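Local atomic coordinates of galactonate dehydratase (Zobellia galactanivorans, PDB entry 5OLC), a protein that belongs to the enolase superfamily, whose members pair an alpha+beta N-terminal domain with a C-terminal TIM-barrel-like domain. Residues P276-A281 against S313-L318. Residues are numbered along the deposited sequence; the frame is centred on the assembly and turned at random.
Sequences PDICAA and SAAVHL
Ile278 alone carries the side-chain contact from residues 276-281 to helix 309-321, in the TIM-barrel-like domain of this enolase-superfamily protein. The CB of Ile278 heads toward the helix, and its two branches part there. CG2, anti to the backbone N, ends against Ala314, methyl to methyl, with Ile278 CG2 4.0 Å from Ala314 CB. The other branch leaves through CG1, which lies anti to the carbonyl carbon (chi1 -64°), and carries CD1 further along the helix. Ile278 CD1 lies 3.6 Å from Ala315 CA and also meets Ala315 CB, so that this methyl rests against backbone as much as side chain. One turn on from Ala314, Leu318 closes the patch with its first side-chain carbon, Leu318 CB standing 4.2 Å from Ile278 CD1. This close approach to the helix backbone is consistent with the small side chains of Ala314 and Ala315, and no hydrogen bond crosses the contact. Val287 of helix 283-296 touches both Ile278 and Leu318, while Val111 of helix 101-120 packs on Ile278 and Ala314, so both helices border this buried apolar patch. Just before Ile278, Asp277 takes the N-cap position of the short, weakly bonded helical turn that follows strand 273-274: Asp277 OD1 accepts a weak bond from Cys279 N at 3.0 Å, with an N-H...O angle of 129°, and its second oxygen, OD2, is hydrogen-bonded to His304 ND1.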
loop_
_atom_site.group_PDB
_atom_site.type_symbol
_atom_site.label_atom_id
_atom_site.label_comp_id
_atom_site.label_asym_id
_atom_site.label_seq_id
_atom_site.Cartn_x
_atom_site.Cartn_y
_atom_site.Cartn_z
ATOM N N PRO A 276 24.994 -0.523 -13.451
ATOM C CA PRO A 276 25.439 0.882 -13.583
ATOM C C PRO A 276 26.757 0.986 -14.354
ATOM O O PRO A 276 27.620 0.114 -14.208
ATOM C CB PRO A 276 25.625 1.361 -12.132
ATOM C CG PRO A 276 25.445 0.173 -11.274
ATOM C CD PRO A 276 25.275 -1.053 -12.103
ATOM N N ASP A 277 26.914 2.030 -15.179
ATOM C CA ASP A 277 28.176 2.247 -15.875
ATOM C C ASP A 277 28.962 3.225 -15.004
ATOM O O ASP A 277 28.456 4.306 -14.674
ATOM C CB ASP A 277 27.966 2.802 -17.298
ATOM C CG ASP A 277 29.219 2.801 -18.167
ATOM O OD1 ASP A 277 30.183 3.535 -17.829
ATOM O OD2 ASP A 277 29.223 2.094 -19.203
ATOM N N ILE A 278 30.182 2.828 -14.596
ATOM C CA ILE A 278 31.039 3.629 -13.711
ATOM C C ILE A 278 31.238 5.031 -14.269
ATOM O O ILE A 278 31.017 6.002 -13.553
ATOM C CB ILE A 278 32.368 2.892 -13.365
ATOM C CG1 ILE A 278 32.086 1.595 -12.546
ATOM C CG2 ILE A 278 33.329 3.789 -12.603
ATOM C CD1 ILE A 278 32.778 0.346 -13.021
ATOM N N CYS A 279 31.510 5.112 -15.583
ATOM C CA CYS A 279 31.783 6.310 -16.391
ATOM C C CYS A 279 30.542 7.181 -16.662
ATOM O O CYS A 279 30.659 8.255 -17.269
ATOM C CB CYS A 279 32.486 5.908 -17.689
ATOM S SG CYS A 279 34.089 5.086 -17.441
ATOM N N ALA A 280 29.374 6.754 -16.177
ATOM C CA ALA A 280 28.128 7.491 -16.384
ATOM C C ALA A 280 27.355 7.798 -15.077
ATOM O O ALA A 280 26.984 8.955 -14.856
ATOM C CB ALA A 280 27.244 6.733 -17.358
ATOM N N ALA A 281 27.161 6.766 -14.204
ATOM C CA ALA A 281 26.371 6.798 -12.961
ATOM C C ALA A 281 26.913 7.697 -11.801
ATOM O O ALA A 281 26.157 8.028 -10.875
ATOM C CB ALA A 281 26.153 5.376 -12.459
ATOM N N SER A 313 39.253 -0.854 -16.891
ATOM C CA SER A 313 40.049 -0.900 -15.656
ATOM C C SER A 313 39.225 -0.607 -14.409
ATOM O O SER A 313 39.291 -1.389 -13.467
ATOM C CB SER A 313 41.238 0.049 -15.735
ATOM O OG SER A 313 42.183 -0.457 -16.657
ATOM N N ALA A 314 38.413 0.481 -14.428
ATOM C CA ALA A 314 37.532 0.881 -13.334
ATOM C C ALA A 314 36.577 -0.277 -12.954
ATOM O O ALA A 314 36.383 -0.539 -11.759
ATOM C CB ALA A 314 36.754 2.126 -13.726
ATOM N N ALA A 315 36.045 -1.010 -13.972
ATOM C CA ALA A 315 35.193 -2.183 -13.758
ATOM C C ALA A 315 36.004 -3.340 -13.212
ATOM O O ALA A 315 35.536 -3.991 -12.289
ATOM C CB ALA A 315 34.487 -2.586 -15.032
ATOM N N VAL A 316 37.229 -3.568 -13.718
ATOM C CA VAL A 316 38.105 -4.641 -13.208
ATOM C C VAL A 316 38.255 -4.460 -11.698
ATOM O O VAL A 316 38.010 -5.393 -10.936
ATOM C CB VAL A 316 39.513 -4.704 -13.873
ATOM C CG1 VAL A 316 40.275 -5.935 -13.403
ATOM C CG2 VAL A 316 39.439 -4.671 -15.393
ATOM N N HIS A 317 38.609 -3.241 -11.284
ATOM C CA HIS A 317 38.802 -2.895 -9.891
ATOM C C HIS A 317 37.505 -2.872 -9.101
ATOM O O HIS A 317 37.534 -3.207 -7.924
ATOM C CB HIS A 317 39.600 -1.599 -9.765
ATOM C CG HIS A 317 41.036 -1.813 -10.130
ATOM N ND1 HIS A 317 41.992 -2.068 -9.162
ATOM C CD2 HIS A 317 41.610 -1.941 -11.351
ATOM C CE1 HIS A 317 43.127 -2.276 -9.820
ATOM N NE2 HIS A 317 42.946 -2.211 -11.139
ATOM N N LEU A 318 36.358 -2.559 -9.738
ATOM C CA LEU A 318 35.089 -2.583 -8.999
ATOM C C LEU A 318 34.589 -4.009 -8.747
ATOM O O LEU A 318 34.288 -4.317 -7.589
ATOM C CB LEU A 318 34.003 -1.703 -9.610
ATOM C CG LEU A 318 32.801 -1.510 -8.689
ATOM C CD1 LEU A 318 32.654 -0.069 -8.230
ATOM C CD2 LEU A 318 31.542 -2.085 -9.313
#